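Long-range contacts in lipoprotein NlpE (Escherichia coli, PDB 2Z4I), which takes part in copper homeostasis and in the attachment of stationary-phase cells to hydrophobic surfaces, and activates the Cpx signalling pathway: residues T128-Y133 with L175-G180; E179-L184 with A198-G203. The protein carries 1 engineered substitution. All blocks are in the same frame, centred on the assembly; numbering follows the deposited sequence.

In the fold
Both contacts lie in the C-terminal OB domain and are built on strand 174-185, whose E179 and G180 they share. Contact 1 (128-133 with 175-180) is the more buried: seven of its twelve touching residues are buried, and four backbone hydrogen bonds run beside L129, L176 and V178. Contact 2 (179-184 with 198-203) lies at the surface, along the pairing of 174-185 with 194-199; its side chains add a histidine-carboxylate bond of uncertain length and a CH-pi contact, where contact 1 adds an arginine-serine bond on its more exposed face and a buried apolar face. The two meet where V178 CG2 packs against T201 O at 3.3 Å. One strand thus pairs with 127-135 first and with 194-199 further along.

Contact 1 of 2, residues T128-Y133 with L175-G180; sequences TLRGMY and LLSVEG
With OG of S177 anti to its backbone nitrogen (chi1 171°) and the chain of R130 bent at chi2 and chi3, NH1 of R130 donates a 3.0 Å hydrogen bond to S177 OG. The bond is bent, 132° at the hydrogen, and OG lies 29° out of the guanidinium plane, while CG2 of T128 sits over one face near the rim. On the same sheet face, the selenomethionine M132 also bends at chi2 and chi3, laying its SE across CD1 of L175 at 3.6 Å. The antiparallel backbones join at two hydrogen-bonded pairs. L129 N reaches V178 O at 2.8 Å, and V178 N returns to L129 O at 3.1 Å; G131 N to L176 O (3.0 Å) and L176 N to G131 O (2.7 Å) repeat the pattern. CB of L176 also meets CB of Y133 at 3.8 Å, from where the Y133 ring leads away to make a T-shaped stack with Y163 of helix 157-167. Strand 140-144 flanks the pair beyond R130 and M132 and strand 205-206 lies beyond L175, placing this ladder in the wall of the OB barrel, with L129, L176 and V178 on the face that F142 packs against.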
loop_
_atom_site.group_PDB
_atom_site.type_symbol
_atom_site.label_atom_id
_atom_site.label_comp_id
_atom_site.label_asym_id
_atom_site.label_seq_id
_atom_site.Cartn_x
_atom_site.Cartn_y
_atom_site.Cartn_z
ATOM N N THR A 128 -7.539 17.382 3.590
ATOM C CA THR A 128 -8.236 18.583 4.031
ATOM C C THR A 128 -7.631 19.168 5.274
ATOM O O THR A 128 -7.239 18.440 6.184
ATOM C CB THR A 128 -9.710 18.317 4.284
ATOM O OG1 THR A 128 -10.321 17.880 3.063
ATOM C CG2 THR A 128 -10.391 19.576 4.767
ATOM N N LEU A 129 -7.546 20.494 5.313
ATOM C CA LEU A 129 -6.971 21.153 6.469
ATOM C C LEU A 129 -7.835 22.283 7.000
ATOM O O LEU A 129 -8.495 22.999 6.247
ATOM C CB LEU A 129 -5.570 21.681 6.145
ATOM C CG LEU A 129 -4.533 20.657 5.686
ATOM C CD1 LEU A 129 -4.621 20.522 4.207
ATOM C CD2 LEU A 129 -3.140 21.101 6.063
ATOM N N ARG A 130 -7.825 22.430 8.315
ATOM C CA ARG A 130 -8.588 23.461 8.981
ATOM C C ARG A 130 -7.547 24.295 9.706
ATOM O O ARG A 130 -6.798 23.765 10.524
ATOM C CB ARG A 130 -9.531 22.818 9.998
ATOM C CG ARG A 130 -10.984 23.221 9.862
ATOM C CD ARG A 130 -11.629 22.652 8.599
ATOM N NE ARG A 130 -11.948 21.233 8.741
ATOM C CZ ARG A 130 -12.784 20.561 7.949
ATOM N NH1 ARG A 130 -13.400 21.177 6.937
ATOM N NH2 ARG A 130 -13.016 19.271 8.181
ATOM N N GLY A 131 -7.465 25.584 9.410
ATOM C CA GLY A 131 -6.479 26.386 10.106
ATOM C C GLY A 131 -6.775 27.865 10.054
ATOM O O GLY A 131 -7.710 28.289 9.364
HETATM N N MSE A 132 -5.993 28.648 10.796
HETATM C CA MSE A 132 -6.161 30.089 10.800
HETATM C C MSE A 132 -5.218 30.648 9.742
HETATM O O MSE A 132 -4.005 30.655 9.928
HETATM C CB MSE A 132 -5.820 30.672 12.175
HETATM C CG MSE A 132 -6.737 30.232 13.332
HETATM SE SE MSE A 132 -8.661 30.481 13.065
HETATM C CE MSE A 132 -8.714 32.363 12.672
ATOM N N TYR A 133 -5.779 31.093 8.622
ATOM C CA TYR A 133 -4.987 31.641 7.523
ATOM C C TYR A 133 -4.722 33.116 7.747
ATOM O O TYR A 133 -5.593 33.848 8.215
ATOM C CB TYR A 133 -5.729 31.475 6.198
ATOM C CG TYR A 133 -4.976 31.976 4.977
ATOM C CD1 TYR A 133 -4.034 31.171 4.336
ATOM C CD2 TYR A 133 -5.222 33.248 4.452
ATOM C CE1 TYR A 133 -3.361 31.617 3.203
ATOM C CE2 TYR A 133 -4.549 33.704 3.316
ATOM C CZ TYR A 133 -3.620 32.881 2.698
ATOM O OH TYR A 133 -2.948 33.316 1.572
ATOM N N LEU A 175 -10.284 31.829 9.795
ATOM C CA LEU A 175 -10.330 30.373 9.749
ATOM C C LEU A 175 -10.510 30.014 8.288
ATOM O O LEU A 175 -11.256 30.682 7.577
ATOM C CB LEU A 175 -11.508 29.824 10.562
ATOM C CG LEU A 175 -11.557 28.286 10.627
ATOM C CD1 LEU A 175 -10.519 27.803 11.632
ATOM C CD2 LEU A 175 -12.950 27.803 11.015
ATOM N N LEU A 176 -9.838 28.958 7.842
ATOM C CA LEU A 176 -9.924 28.551 6.447
ATOM C C LEU A 176 -9.934 27.046 6.371
ATOM O O LEU A 176 -9.234 26.378 7.130
ATOM C CB LEU A 176 -8.710 29.098 5.676
ATOM C CG LEU A 176 -8.544 29.034 4.146
ATOM C CD1 LEU A 176 -7.269 28.271 3.808
ATOM C CD2 LEU A 176 -9.757 28.403 3.483
ATOM N N SER A 177 -10.742 26.515 5.463
ATOM C CA SER A 177 -10.823 25.078 5.239
ATOM C C SER A 177 -10.425 24.849 3.787
ATOM O O SER A 177 -11.163 25.205 2.872
ATOM C CB SER A 177 -12.248 24.580 5.448
ATOM O OG SER A 177 -12.364 23.229 5.041
ATOM N N VAL A 178 -9.261 24.258 3.557
ATOM C CA VAL A 178 -8.833 24.050 2.186
ATOM C C VAL A 178 -8.191 22.695 2.013
ATOM O O VAL A 178 -7.727 22.097 2.988
ATOM C CB VAL A 178 -7.807 25.132 1.770
ATOM C CG1 VAL A 178 -6.542 24.971 2.583
ATOM C CG2 VAL A 178 -7.503 25.033 0.287
ATOM N N GLU A 179 -8.180 22.209 0.775
ATOM C CA GLU A 179 -7.533 20.947 0.466
ATOM C C GLU A 179 -6.130 21.329 0.045
ATOM O O GLU A 179 -5.939 22.361 -0.586
ATOM C CB GLU A 179 -8.233 20.236 -0.685
ATOM C CG GLU A 179 -9.401 19.386 -0.241
ATOM C CD GLU A 179 -10.012 18.607 -1.386
ATOM O OE1 GLU A 179 -9.263 17.913 -2.114
ATOM O OE2 GLU A 179 -11.248 18.684 -1.554
ATOM N N GLY A 180 -5.147 20.519 0.407
ATOM C CA GLY A 180 -3.789 20.841 0.028
ATOM C C GLY A 180 -2.798 19.767 0.402
ATOM O O GLY A 180 -3.135 18.826 1.115
#

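Contact 2 of 2, residues E179-L184 with A198-G203; sequences EGHFTL and APDTAG
H181 and A198 form an antiparallel hydrogen-bonded pair, H181 N to A198 O at 3.0 Å and A198 N to H181 O at 2.9 Å, next to the non-hydrogen-bonded pair G180-P199. Beyond it, D200 N bonds to E179 O at 2.8 Å from 40° above the carbonyl plane. H181 has CG between its backbone nitrogen and carbonyl carbon (chi1 54°), a torsion that stands the imidazole beside segment 198-203. ND1 donates to D200 OD1 at the ring edge, modelled at 2.5 Å, uncertain since OD1 sits too close to another atom; ring and carboxylate planes are 46° apart. A198 CB covers one ring face, a CH-pi contact 4.2 Å from the H181 ring centroid. CG2 of T201 lies across the E179 side chain, 3.6 Å from CD of E179, while T201 OG1 donates to A202 O at 2.8 Å. A glycine in place of T201 would probably leave the E179 side chain without this apolar cover and the A202 carbonyl without its hydroxyl partner. The contact joins the two strands of hairpin 174-185/194-199, away from its connecting loop; the backbone of M127, on strand 127-135, hydrogen-bonds to that of G180, and F182 meets F151 of strand 150-152 edge-to-face.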
loop_
_atom_site.group_PDB
_atom_site.type_symbol
_atom_site.label_atom_id
_atom_site.label_comp_id
_atom_site.label_asym_id
_atom_site.label_seq_id
_atom_site.Cartn_x
_atom_site.Cartn_y
_atom_site.Cartn_z
ATOM N N GLU A 179 -8.180 22.209 0.775
ATOM C CA GLU A 179 -7.533 20.947 0.466
ATOM C C GLU A 179 -6.130 21.329 0.045
ATOM O O GLU A 179 -5.939 22.361 -0.586
ATOM C CB GLU A 179 -8.233 20.236 -0.685
ATOM C CG GLU A 179 -9.401 19.386 -0.241
ATOM C CD GLU A 179 -10.012 18.607 -1.386
ATOM O OE1 GLU A 179 -9.263 17.913 -2.114
ATOM O OE2 GLU A 179 -11.248 18.684 -1.554
ATOM N N GLY A 180 -5.147 20.519 0.407
ATOM C CA GLY A 180 -3.789 20.841 0.028
ATOM C C GLY A 180 -2.798 19.767 0.402
ATOM O O GLY A 180 -3.135 18.826 1.115
ATOM N N HIS A 181 -1.574 19.897 -0.092
ATOM C CA HIS A 181 -0.520 18.935 0.207
ATOM C C HIS A 181 0.760 19.702 0.486
ATOM O O HIS A 181 0.872 20.876 0.141
ATOM C CB HIS A 181 -0.304 17.991 -0.977
ATOM C CG HIS A 181 -0.044 18.700 -2.269
ATOM N ND1 HIS A 181 -1.044 19.310 -2.996
ATOM C CD2 HIS A 181 1.106 18.925 -2.947
ATOM C CE1 HIS A 181 -0.521 19.881 -4.067
ATOM N NE2 HIS A 181 0.781 19.661 -4.061
ATOM N N PHE A 182 1.726 19.053 1.121
ATOM C CA PHE A 182 2.978 19.729 1.406
ATOM C C PHE A 182 3.967 19.538 0.281
ATOM O O PHE A 182 4.047 18.462 -0.312
ATOM C CB PHE A 182 3.589 19.216 2.698
ATOM C CG PHE A 182 2.792 19.561 3.905
ATOM C CD1 PHE A 182 1.795 18.711 4.358
ATOM C CD2 PHE A 182 3.009 20.764 4.566
ATOM C CE1 PHE A 182 1.024 19.053 5.450
ATOM C CE2 PHE A 182 2.242 21.116 5.659
ATOM C CZ PHE A 182 1.244 20.261 6.104
ATOM N N THR A 183 4.719 20.586 -0.022
ATOM C CA THR A 183 5.706 20.491 -1.073
ATOM C C THR A 183 6.945 21.228 -0.636
ATOM O O THR A 183 6.908 21.979 0.331
ATOM C CB THR A 183 5.194 21.112 -2.349
ATOM O OG1 THR A 183 6.130 20.866 -3.398
ATOM C CG2 THR A 183 5.031 22.599 -2.181
ATOM N N LEU A 184 8.046 21.008 -1.341
ATOM C CA LEU A 184 9.300 21.677 -1.022
ATOM C C LEU A 184 9.447 22.900 -1.896
ATOM O O LEU A 184 9.232 22.838 -3.102
ATOM C CB LEU A 184 10.495 20.752 -1.260
ATOM C CG LEU A 184 10.649 19.575 -0.298
ATOM C CD1 LEU A 184 11.756 18.666 -0.775
ATOM C CD2 LEU A 184 10.940 20.089 1.092
ATOM N N ALA A 198 0.761 23.727 -0.235
ATOM C CA ALA A 198 0.277 24.105 -1.557
ATOM C C ALA A 198 -1.205 23.764 -1.637
ATOM O O ALA A 198 -1.595 22.610 -1.456
ATOM C CB ALA A 198 1.050 23.348 -2.630
ATOM N N PRO A 199 -2.058 24.764 -1.893
ATOM C CA PRO A 199 -3.498 24.485 -1.983
ATOM C C PRO A 199 -3.869 23.640 -3.202
ATOM O O PRO A 199 -3.157 23.648 -4.195
ATOM C CB PRO A 199 -4.112 25.881 -2.031
ATOM C CG PRO A 199 -3.011 26.717 -2.698
ATOM C CD PRO A 199 -1.779 26.209 -1.989
ATOM N N ASP A 200 -4.970 22.895 -3.116
ATOM C CA ASP A 200 -5.436 22.060 -4.226
ATOM C C ASP A 200 -6.851 22.446 -4.625
ATOM O O ASP A 200 -7.384 21.922 -5.609
ATOM C CB ASP A 200 -5.461 20.581 -3.860
ATOM C CG ASP A 200 -4.082 19.953 -3.800
ATOM O OD1 ASP A 200 -3.486 19.936 -2.696
ATOM O OD2 ASP A 200 -3.599 19.462 -4.850
ATOM N N THR A 201 -7.467 23.340 -3.854
ATOM C CA THR A 201 -8.830 23.796 -4.139
ATOM C C THR A 201 -9.014 25.227 -3.639
ATOM O O THR A 201 -8.220 25.716 -2.829
ATOM C CB THR A 201 -9.902 22.941 -3.407
ATOM O OG1 THR A 201 -9.999 23.357 -2.034
ATOM C CG2 THR A 201 -9.550 21.473 -3.457
ATOM N N ALA A 202 -10.061 25.896 -4.117
ATOM C CA ALA A 202 -10.345 27.248 -3.655
ATOM C C ALA A 202 -10.619 27.091 -2.171
ATOM O O ALA A 202 -10.943 25.997 -1.702
ATOM C CB ALA A 202 -11.563 27.793 -4.344
ATOM N N GLY A 203 -10.494 28.162 -1.413
ATOM C CA GLY A 203 -10.749 28.017 0.003
ATOM C C GLY A 203 -12.190 28.292 0.376
ATOM O O GLY A 203 -13.038 28.581 -0.473
#